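Local coordinates for protein glycosyl hydrolase family 88 (Pedobacter heparinus, PDB 3WIW) that hydrolytically releases unsaturated glucuronyl residues from heparin-derived oligosaccharides, as a glycoside hydrolase of family 88, at residues A[127-132]-A[136-141]; A[106-111]-A[119-124]; A[29-34]-A[335-340]. One frame throughout, in Å; residues are numbered along the deposited sequence. Where two conformers were deposited one is given.

Contact 1. Residues A[127-132]-A[136-141]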
loop_
_atom_site.group_PDB
_atom_site.type_symbol
_atom_site.label_atom_id
_atom_site.label_comp_id
_atom_site.label_asym_id
_atom_site.label_seq_id
_atom_site.Cartn_x
_atom_site.Cartn_y
_atom_site.Cartn_z
ATOM N N ASN A 127 7.577 4.713 -9.697
ATOM C CA ASN A 127 8.869 4.683 -9.036
ATOM C C ASN A 127 10.025 4.721 -10.032
ATOM O O ASN A 127 11.016 5.418 -9.809
ATOM C CB ASN A 127 8.971 3.464 -8.114
ATOM C CG ASN A 127 8.334 3.714 -6.774
ATOM O OD1 ASN A 127 8.577 4.754 -6.149
ATOM N ND2 ASN A 127 7.474 2.806 -6.342
ATOM N N ALA A 128 9.889 3.988 -11.133
ATOM C CA ALA A 128 10.913 3.939 -12.161
ATOM C C ALA A 128 11.194 5.352 -12.683
ATOM O O ALA A 128 12.348 5.760 -12.816
ATOM C CB ALA A 128 10.439 3.075 -13.304
ATOM N N TYR A 129 10.144 6.103 -12.996
ATOM C CA TYR A 129 10.322 7.430 -13.564
ATOM C C TYR A 129 10.895 8.394 -12.521
ATOM O O TYR A 129 11.748 9.228 -12.848
ATOM C CB TYR A 129 9.017 7.965 -14.130
ATOM C CG TYR A 129 9.226 9.228 -14.927
ATOM C CD1 TYR A 129 9.999 9.221 -16.098
ATOM C CD2 TYR A 129 8.680 10.435 -14.505
ATOM C CE1 TYR A 129 10.206 10.376 -16.837
ATOM C CE2 TYR A 129 8.886 11.603 -15.239
ATOM C CZ TYR A 129 9.653 11.552 -16.402
ATOM O OH TYR A 129 9.879 12.675 -17.167
ATOM N N ARG A 130 10.456 8.256 -11.267
ATOM C CA ARG A 130 10.973 9.112 -10.210
ATOM C C ARG A 130 12.475 8.866 -10.019
ATOM O O ARG A 130 13.281 9.805 -9.923
ATOM C CB ARG A 130 10.216 8.859 -8.905
ATOM C CG ARG A 130 10.747 9.689 -7.741
ATOM C CD ARG A 130 10.009 9.368 -6.432
ATOM N NE ARG A 130 10.036 7.932 -6.149
ATOM C CZ ARG A 130 11.061 7.307 -5.576
ATOM N NH1 ARG A 130 12.137 7.994 -5.189
ATOM N NH2 ARG A 130 11.012 5.995 -5.402
ATOM N N VAL A 131 12.857 7.596 -9.972
ATOM C CA VAL A 131 14.247 7.248 -9.701
ATOM C C VAL A 131 15.183 7.616 -10.869
ATOM O O VAL A 131 16.274 8.158 -10.653
ATOM C CB VAL A 131 14.381 5.754 -9.312
ATOM C CG1 VAL A 131 15.853 5.328 -9.265
ATOM C CG2 VAL A 131 13.685 5.481 -7.954
ATOM N N THR A 132 14.753 7.355 -12.106
ATOM C CA THR A 132 15.649 7.428 -13.257
ATOM C C THR A 132 15.437 8.650 -14.150
ATOM O O THR A 132 16.351 9.036 -14.879
ATOM C CB THR A 132 15.499 6.182 -14.148
ATOM O OG1 THR A 132 14.238 6.222 -14.830
ATOM C CG2 THR A 132 15.648 4.884 -13.344
ATOM N N ILE A 136 11.304 6.552 -21.205
ATOM C CA ILE A 136 10.634 5.304 -21.563
ATOM C C ILE A 136 9.459 5.006 -20.621
ATOM O O ILE A 136 8.499 4.336 -21.010
ATOM C CB ILE A 136 11.592 4.094 -21.630
ATOM C CG1 ILE A 136 12.197 3.787 -20.257
ATOM C CG2 ILE A 136 12.674 4.324 -22.682
ATOM C CD1 ILE A 136 13.178 2.628 -20.288
ATOM N N TYR A 137 9.508 5.518 -19.392
ATOM C CA TYR A 137 8.449 5.235 -18.429
ATOM C C TYR A 137 7.254 6.182 -18.522
ATOM O O TYR A 137 6.214 5.925 -17.912
ATOM C CB TYR A 137 9.015 5.266 -17.010
ATOM C CG TYR A 137 10.133 4.255 -16.787
ATOM C CD1 TYR A 137 9.879 2.875 -16.854
ATOM C CD2 TYR A 137 11.448 4.671 -16.505
ATOM C CE1 TYR A 137 10.910 1.940 -16.680
ATOM C CE2 TYR A 137 12.483 3.742 -16.321
ATOM C CZ TYR A 137 12.202 2.378 -16.396
ATOM O OH TYR A 137 13.188 1.444 -16.198
ATOM N N LEU A 138 7.372 7.265 -19.284
ATOM C CA LEU A 138 6.429 8.360 -19.147
ATOM C C LEU A 138 5.096 8.148 -19.876
ATOM O O LEU A 138 4.030 8.381 -19.293
ATOM C CB LEU A 138 7.085 9.676 -19.558
ATOM C CG LEU A 138 6.291 10.925 -19.164
ATOM C CD1 LEU A 138 6.123 11.003 -17.654
ATOM C CD2 LEU A 138 6.982 12.162 -19.687
ATOM N N LYS A 139 5.128 7.731 -21.139
ATOM C CA LYS A 139 3.868 7.562 -21.853
ATOM C C LYS A 139 2.925 6.517 -21.206
ATOM O O LYS A 139 1.723 6.764 -21.111
ATOM C CB LYS A 139 4.078 7.294 -23.354
ATOM C CG LYS A 139 2.791 7.396 -24.182
ATOM C CD LYS A 139 2.198 8.803 -24.097
ATOM C CE LYS A 139 0.982 8.991 -24.990
ATOM N NZ LYS A 139 0.580 10.425 -25.037
ATOM N N PRO A 140 3.452 5.360 -20.765
ATOM C CA PRO A 140 2.553 4.428 -20.086
ATOM C C PRO A 140 1.923 5.059 -18.837
ATOM O O PRO A 140 0.746 4.827 -18.552
ATOM C CB PRO A 140 3.492 3.259 -19.746
ATOM C CG PRO A 140 4.501 3.276 -20.866
ATOM C CD PRO A 140 4.769 4.738 -21.030
ATOM N N LEU A 141 2.683 5.866 -18.109
ATOM C CA LEU A 141 2.114 6.584 -16.969
ATOM C C LEU A 141 1.006 7.546 -17.380
ATOM O O LEU A 141 -0.021 7.636 -16.700
ATOM C CB LEU A 141 3.188 7.316 -16.183
ATOM C CG LEU A 141 4.071 6.425 -15.322
ATOM C CD1 LEU A 141 5.303 7.207 -14.861
ATOM C CD2 LEU A 141 3.302 5.888 -14.097
#
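The Tyr137 ring meets Ala128 with one face: CB lies 3.4 Å from the ring centroid and only 3° off the ring normal, a nearly central CH-pi contact. At the ring edge sits Thr132 OG1, 3.4 Å from Tyr137 CE2. The ring of Tyr129 is covered on one face by Leu138, whose CD1 stands 3.7 Å from Tyr129 CE2, displaced toward the rim. These groups pack the end of helix 117-132 against the 3-10 turn and first helical turn leading into helix 138-150, two successive helices of the alpha6/alpha6-barrel joined by a short connection. With chi1 at -170°, CG of Tyr129 points anti to the backbone N, which swings the ring across Leu138 and leaves CB to meet Tyr137 CB at 3.9 Å and Leu141 CD1 at the same distance. Helix 92-103 adds Lys99, Thr102 and Leu103 against Tyr137. Replacing Tyr137 by an alanine removes the ring, and the Ala128 methyl would probably lose its aromatic cover, with a gap opening toward helix 92-103. No hydrogen bond crosses between the segments. Thr132 OG1 is bonded to Asp134 N in the connecting turn and also donates to Ala128 O at 2.8 Å; that carbonyl accepts from Thr132 N as well, at 3.0 Å, the two donors arriving from opposite faces of its plane.

Contact 2. Residues A[106-111]-A[119-124]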
loop_
_atom_site.group_PDB
_atom_site.type_symbol
_atom_site.label_atom_id
_atom_site.label_comp_id
_atom_site.label_asym_id
_atom_site.label_seq_id
_atom_site.Cartn_x
_atom_site.Cartn_y
_atom_site.Cartn_z
ATOM N N ASP A 106 3.967 -3.140 -19.462
ATOM C CA ASP A 106 3.543 -2.139 -20.432
ATOM C C ASP A 106 2.045 -2.204 -20.730
ATOM O O ASP A 106 1.394 -1.165 -20.862
ATOM C CB ASP A 106 4.359 -2.337 -21.711
ATOM C CG ASP A 106 3.965 -1.373 -22.809
ATOM O OD1 ASP A 106 3.017 -1.686 -23.562
ATOM O OD2 ASP A 106 4.588 -0.293 -22.916
ATOM N N THR A 107 1.492 -3.416 -20.827
ATOM C CA THR A 107 0.087 -3.583 -21.224
ATOM C C THR A 107 -0.904 -2.950 -20.247
ATOM O O THR A 107 -2.050 -2.671 -20.611
ATOM C CB THR A 107 -0.311 -5.070 -21.442
ATOM O OG1 THR A 107 0.013 -5.838 -20.273
ATOM C CG2 THR A 107 0.378 -5.668 -22.680
ATOM N N ILE A 108 -0.473 -2.721 -19.008
ATOM C CA ILE A 108 -1.390 -2.178 -18.008
ATOM C C ILE A 108 -1.862 -0.764 -18.365
ATOM O O ILE A 108 -2.904 -0.317 -17.913
ATOM C CB ILE A 108 -0.795 -2.236 -16.599
ATOM C CG1 ILE A 108 -0.342 -3.668 -16.306
ATOM C CG2 ILE A 108 -1.825 -1.798 -15.555
ATOM C CD1 ILE A 108 0.292 -3.801 -14.944
ATOM N N GLN A 109 -1.116 -0.076 -19.222
ATOM C CA GLN A 109 -1.518 1.269 -19.643
ATOM C C GLN A 109 -2.801 1.282 -20.465
ATOM O O GLN A 109 -3.319 2.358 -20.772
ATOM C CB GLN A 109 -0.409 1.928 -20.447
ATOM C CG GLN A 109 -0.284 1.387 -21.868
ATOM C CD GLN A 109 0.910 1.947 -22.586
ATOM O OE1 GLN A 109 0.968 3.142 -22.889
ATOM N NE2 GLN A 109 1.869 1.090 -22.867
ATOM N N TYR A 110 -3.312 0.109 -20.832
ATOM C CA TYR A 110 -4.546 0.018 -21.623
ATOM C C TYR A 110 -5.723 -0.496 -20.786
ATOM O O TYR A 110 -6.827 -0.648 -21.292
ATOM C CB TYR A 110 -4.333 -0.867 -22.856
ATOM C CG TYR A 110 -3.168 -0.449 -23.687
ATOM C CD1 TYR A 110 -3.180 0.760 -24.378
ATOM C CD2 TYR A 110 -2.054 -1.273 -23.811
ATOM C CE1 TYR A 110 -2.097 1.139 -25.164
ATOM C CE2 TYR A 110 -0.973 -0.905 -24.588
ATOM C CZ TYR A 110 -1.002 0.304 -25.251
ATOM O OH TYR A 110 0.056 0.685 -26.020
ATOM N N VAL A 111 -5.487 -0.770 -19.505
ATOM C CA VAL A 111 -6.515 -1.347 -18.642
ATOM C C VAL A 111 -7.479 -0.278 -18.115
ATOM O O VAL A 111 -7.053 0.744 -17.560
ATOM C CB VAL A 111 -5.857 -2.105 -17.476
ATOM C CG1 VAL A 111 -6.909 -2.535 -16.451
ATOM C CG2 VAL A 111 -5.088 -3.318 -18.016
ATOM N N PHE A 119 -1.675 1.087 -7.716
ATOM C CA PHE A 119 -0.839 -0.004 -7.239
ATOM C C PHE A 119 -0.052 -0.650 -8.389
ATOM O O PHE A 119 1.099 -1.045 -8.210
ATOM C CB PHE A 119 -1.715 -1.078 -6.602
ATOM C CG PHE A 119 -2.354 -0.694 -5.290
ATOM C CD1 PHE A 119 -1.604 -0.216 -4.216
ATOM C CD2 PHE A 119 -3.720 -0.895 -5.107
ATOM C CE1 PHE A 119 -2.229 0.033 -2.958
ATOM C CE2 PHE A 119 -4.345 -0.636 -3.885
ATOM C CZ PHE A 119 -3.591 -0.181 -2.818
ATOM N N MET A 120 -0.691 -0.798 -9.549
ATOM C CA MET A 120 -0.099 -1.571 -10.643
ATOM C C MET A 120 0.944 -0.803 -11.444
ATOM O O MET A 120 2.040 -1.314 -11.657
ATOM C CB MET A 120 -1.204 -2.066 -11.579
ATOM C CG MET A 120 -2.176 -3.020 -10.860
ATOM S SD MET A 120 -3.746 -3.256 -11.724
ATOM C CE MET A 120 -3.229 -4.402 -12.950
ATOM N N LEU A 121 0.588 0.400 -11.906
ATOM C CA LEU A 121 1.503 1.243 -12.691
ATOM C C LEU A 121 2.269 2.243 -11.851
ATOM O O LEU A 121 3.444 2.473 -12.090
ATOM C CB LEU A 121 0.744 2.020 -13.759
ATOM C CG LEU A 121 0.308 1.212 -14.967
ATOM C CD1 LEU A 121 -0.661 2.025 -15.822
ATOM C CD2 LEU A 121 1.519 0.862 -15.812
ATOM N N TYR A 122 1.618 2.896 -10.895
ATOM C CA TYR A 122 2.361 3.919 -10.171
ATOM C C TYR A 122 3.446 3.316 -9.251
ATOM O O TYR A 122 4.535 3.887 -9.116
ATOM C CB TYR A 122 1.430 4.885 -9.435
ATOM C CG TYR A 122 2.135 6.155 -9.007
ATOM C CD1 TYR A 122 2.617 7.056 -9.958
ATOM C CD2 TYR A 122 2.322 6.450 -7.654
ATOM C CE1 TYR A 122 3.272 8.222 -9.562
ATOM C CE2 TYR A 122 2.989 7.597 -7.237
ATOM C CZ TYR A 122 3.442 8.498 -8.212
ATOM O OH TYR A 122 4.100 9.664 -7.845
ATOM N N CYS A 123 3.201 2.155 -8.629
ATOM C CA CYS A 123 4.261 1.495 -7.869
ATOM C C CYS A 123 5.419 1.002 -8.720
ATOM O O CYS A 123 6.522 0.854 -8.213
ATOM C CB CYS A 123 3.716 0.321 -7.044
ATOM S SG CYS A 123 2.492 0.781 -5.796
ATOM N N SER A 124 5.168 0.746 -10.001
ATOM C CA SER A 124 6.204 0.182 -10.858
ATOM C C SER A 124 6.819 1.280 -11.717
ATOM O O SER A 124 7.889 1.812 -11.386
ATOM C CB SER A 124 5.623 -0.981 -11.685
ATOM O OG SER A 124 4.504 -0.560 -12.439
#
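Ile108 meets Met120 and Leu121 in a fully buried, apolar contact between a 3-10 turn, in the connection from helix 92-103 to helix 117-132, and the early part of the latter. The evidence is in the branches: Ile108 CG2 is 3.7 Å from Leu121 CG and 3.9 Å from Met120 CE, so one methyl touches both helix residues. It can do so because CG2 stands anti to the Ile108 backbone N, with CG1 beside that N (chi1 -53°). Ile108 and Leu121 lie alongside each other, pointing opposite ways, and Leu121 CD1 reaches on to Gln109 CA at 4.0 Å. Met120 crosses Ile108 at about a right angle, and the bend at its chi3, 79°, turns CE back onto the isoleucine. In the alpha6/alpha6-barrel of this family 88 enzyme, the contact packs the 3-10 turn against a helix that begins close to the predicted active site: the side chain of Met120 lies about 4 Å from that of Asp116, the predicted nucleophile, measured between nearest atoms. The helix is not regular here. It widens into a pi-type turn over 119-124, where Ser124 OG donates to Met120 O at 2.7 Å, in the carbonyl plane and on a lone pair. In the 3-10 turn, Asp106 O accepts from Gln109 N at 3.2 Å and from Gln109 NE2 at 3.1 Å, on opposite faces of its plane. Gln109 OE1, at the other end of the amide, is taken up by Asn143 ND2.

Contact 3. Residues A[29-34]-A[335-340]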
loop_
_atom_site.group_PDB
_atom_site.type_symbol
_atom_site.label_atom_id
_atom_site.label_comp_id
_atom_site.label_asym_id
_atom_site.label_seq_id
_atom_site.Cartn_x
_atom_site.Cartn_y
_atom_site.Cartn_z
ATOM N N ASP A 29 21.410 0.962 15.513
ATOM C CA ASP A 29 20.781 0.822 14.205
ATOM C C ASP A 29 21.117 -0.490 13.485
ATOM O O ASP A 29 20.810 -0.652 12.304
ATOM C CB ASP A 29 21.171 2.006 13.316
ATOM C CG ASP A 29 20.850 3.354 13.954
ATOM O OD1 ASP A 29 19.795 3.471 14.615
ATOM O OD2 ASP A 29 21.658 4.292 13.787
ATOM N N ASP A 30 21.746 -1.421 14.192
ATOM C CA ASP A 30 22.179 -2.676 13.581
ATOM C C ASP A 30 21.031 -3.472 12.958
ATOM O O ASP A 30 21.194 -4.071 11.891
ATOM C CB ASP A 30 22.919 -3.544 14.600
ATOM C CG ASP A 30 24.368 -3.119 14.783
ATOM O OD1 ASP A 30 24.788 -2.135 14.137
ATOM O OD2 ASP A 30 25.087 -3.770 15.566
ATOM N N TRP A 31 19.877 -3.479 13.626
ATOM C CA TRP A 31 18.698 -4.176 13.117
ATOM C C TRP A 31 18.355 -3.683 11.708
ATOM O O TRP A 31 18.002 -4.476 10.841
ATOM C CB TRP A 31 17.506 -3.996 14.064
ATOM C CG TRP A 31 17.050 -2.573 14.155
ATOM C CD1 TRP A 31 17.544 -1.598 14.988
ATOM C CD2 TRP A 31 16.042 -1.945 13.357
ATOM N NE1 TRP A 31 16.891 -0.410 14.759
ATOM C CE2 TRP A 31 15.970 -0.594 13.757
ATOM C CE3 TRP A 31 15.204 -2.390 12.328
ATOM C CZ2 TRP A 31 15.075 0.311 13.179
ATOM C CZ3 TRP A 31 14.323 -1.491 11.753
ATOM C CH2 TRP A 31 14.261 -0.158 12.180
ATOM N N LEU A 32 18.482 -2.379 11.478
ATOM C CA LEU A 32 18.115 -1.781 10.206
ATOM C C LEU A 32 19.131 -2.159 9.128
ATOM O O LEU A 32 18.759 -2.503 8.005
ATOM C CB LEU A 32 18.023 -0.270 10.371
ATOM C CG LEU A 32 17.785 0.533 9.096
ATOM C CD1 LEU A 32 16.367 0.309 8.585
ATOM C CD2 LEU A 32 18.041 1.999 9.377
ATOM N N LYS A 33 20.414 -2.108 9.480
ATOM C CA LYS A 33 21.463 -2.486 8.543
ATOM C C LYS A 33 21.400 -3.964 8.167
ATOM O O LYS A 33 21.547 -4.323 6.995
ATOM C CB LYS A 33 22.836 -2.070 9.078
ATOM C CG LYS A 33 22.959 -0.545 9.184
ATOM C CD LYS A 33 24.160 -0.085 9.987
ATOM C CE LYS A 33 24.048 1.406 10.256
ATOM N NZ LYS A 33 25.135 1.903 11.148
ATOM N N LYS A 34 21.167 -4.849 9.126
ATOM C CA LYS A 34 21.133 -6.261 8.748
ATOM C C LYS A 34 19.863 -6.600 7.971
ATOM O O LYS A 34 19.882 -7.433 7.062
ATOM C CB LYS A 34 21.374 -7.208 9.938
ATOM C CG LYS A 34 20.517 -6.975 11.170
ATOM C CD LYS A 34 21.009 -7.800 12.373
ATOM C CE LYS A 34 22.392 -7.383 12.859
ATOM N NZ LYS A 34 22.805 -8.159 14.078
ATOM N N ASP A 335 8.933 1.049 16.468
ATOM C CA ASP A 335 8.648 -0.190 17.200
ATOM C C ASP A 335 8.085 -1.239 16.238
ATOM O O ASP A 335 8.472 -2.406 16.306
ATOM C CB ASP A 335 7.636 0.059 18.313
ATOM C CG ASP A 335 8.212 0.846 19.478
ATOM O OD1 ASP A 335 9.458 0.881 19.645
ATOM O OD2 ASP A 335 7.403 1.426 20.245
ATOM N N ILE A 336 7.182 -0.847 15.329
ATOM C CA ILE A 336 6.673 -1.796 14.354
ATOM C C ILE A 336 7.826 -2.330 13.521
ATOM O O ILE A 336 7.924 -3.541 13.285
ATOM C CB ILE A 336 5.673 -1.137 13.380
ATOM C CG1 ILE A 336 4.368 -0.762 14.097
ATOM C CG2 ILE A 336 5.398 -2.068 12.211
ATOM C CD1 ILE A 336 3.483 0.187 13.259
ATOM N N LEU A 337 8.689 -1.441 13.039
ATOM C CA LEU A 337 9.791 -1.883 12.196
ATOM C C LEU A 337 10.756 -2.825 12.909
ATOM O O LEU A 337 11.268 -3.771 12.293
ATOM C CB LEU A 337 10.535 -0.693 11.581
ATOM C CG LEU A 337 9.740 0.130 10.573
ATOM C CD1 LEU A 337 10.625 1.271 10.101
ATOM C CD2 LEU A 337 9.284 -0.750 9.417
ATOM N N LYS A 338 10.998 -2.589 14.196
ATOM C CA LYS A 338 11.840 -3.508 14.938
ATOM C C LYS A 338 11.201 -4.894 15.015
ATOM O O LYS A 338 11.899 -5.895 14.879
ATOM C CB LYS A 338 12.157 -2.947 16.311
ATOM C CG LYS A 338 13.189 -1.841 16.236
ATOM C CD LYS A 338 13.369 -1.124 17.565
ATOM C CE LYS A 338 14.529 -0.153 17.484
ATOM N NZ LYS A 338 14.765 0.547 18.767
ATOM N N THR A 339 9.887 -4.971 15.215
ATOM C CA THR A 339 9.195 -6.264 15.209
ATOM C C THR A 339 9.225 -6.933 13.829
ATOM O O THR A 339 9.518 -8.137 13.710
ATOM C CB THR A 339 7.737 -6.134 15.715
ATOM O OG1 THR A 339 7.736 -5.632 17.059
ATOM C CG2 THR A 339 7.032 -7.495 15.704
ATOM N N LEU A 340 8.921 -6.166 12.787
ATOM C CA LEU A 340 8.939 -6.704 11.432
ATOM C C LEU A 340 10.319 -7.181 11.008
ATOM O O LEU A 340 10.426 -8.073 10.169
ATOM C CB LEU A 340 8.403 -5.686 10.420
ATOM C CG LEU A 340 6.900 -5.432 10.506
ATOM C CD1 LEU A 340 6.568 -4.429 9.419
ATOM C CD2 LEU A 340 6.053 -6.699 10.297
#
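Trp31 meets Leu337 on the enclosed side of the contact and Lys338 on its solvent side; the area buried between the two segments is modest, 168 Å², and no hydrogen bond spans them. On the enclosed side, Trp31 CH2 is 3.8 Å from Leu337 CB, approached obliquely, and the leucine is itself buried. On the exposed side, Lys338 CG lies over the face of the six-membered ring, 4.1 Å from its centroid and 16° off the normal, which meets the geometry of a CH-pi contact. The opposite face of the indole is covered by Leu32 CB, so the ring is held between its own helix neighbour and the lysine. This joins the first helix of the chain, 30-49, to helix 327-340 of the alpha6/alpha6-barrel. Helix 375-392 touches both Trp31, through Tyr388 edge-to-face, and Leu337, through Ala384. With chi1 at 65°, the indole is tucked over its own backbone on the side facing helix 327-340. The lysine chain stays extended beyond CG and runs over the indole at about a right angle, so that the nearest approach falls on the solvent side, Lys338 CE to Trp31 NE1 at 3.6 Å.

How the contacts relate
From the N terminus, the chain enters contact 3 with 29-34 and returns to close it only at 335-340, some 300 residues later, so the loop it closes encloses both other contacts. Within that loop, contact 2 closes first, joining 106-111 to 119-124, and contact 1 follows in series, joining 127-132 to 136-141; neither crosses the other. Helix 117-132 serves both: its early part is used by contact 2, its end by contact 1, and Asn127 N probably bonds to Tyr122 O between them. Pro140 also packs against Gln109. Contact 3 lies apart, its centre about 30 Å from that of contact 1 and about 31 Å from that of contact 2, and ties helix 30-49 to helix 327-340.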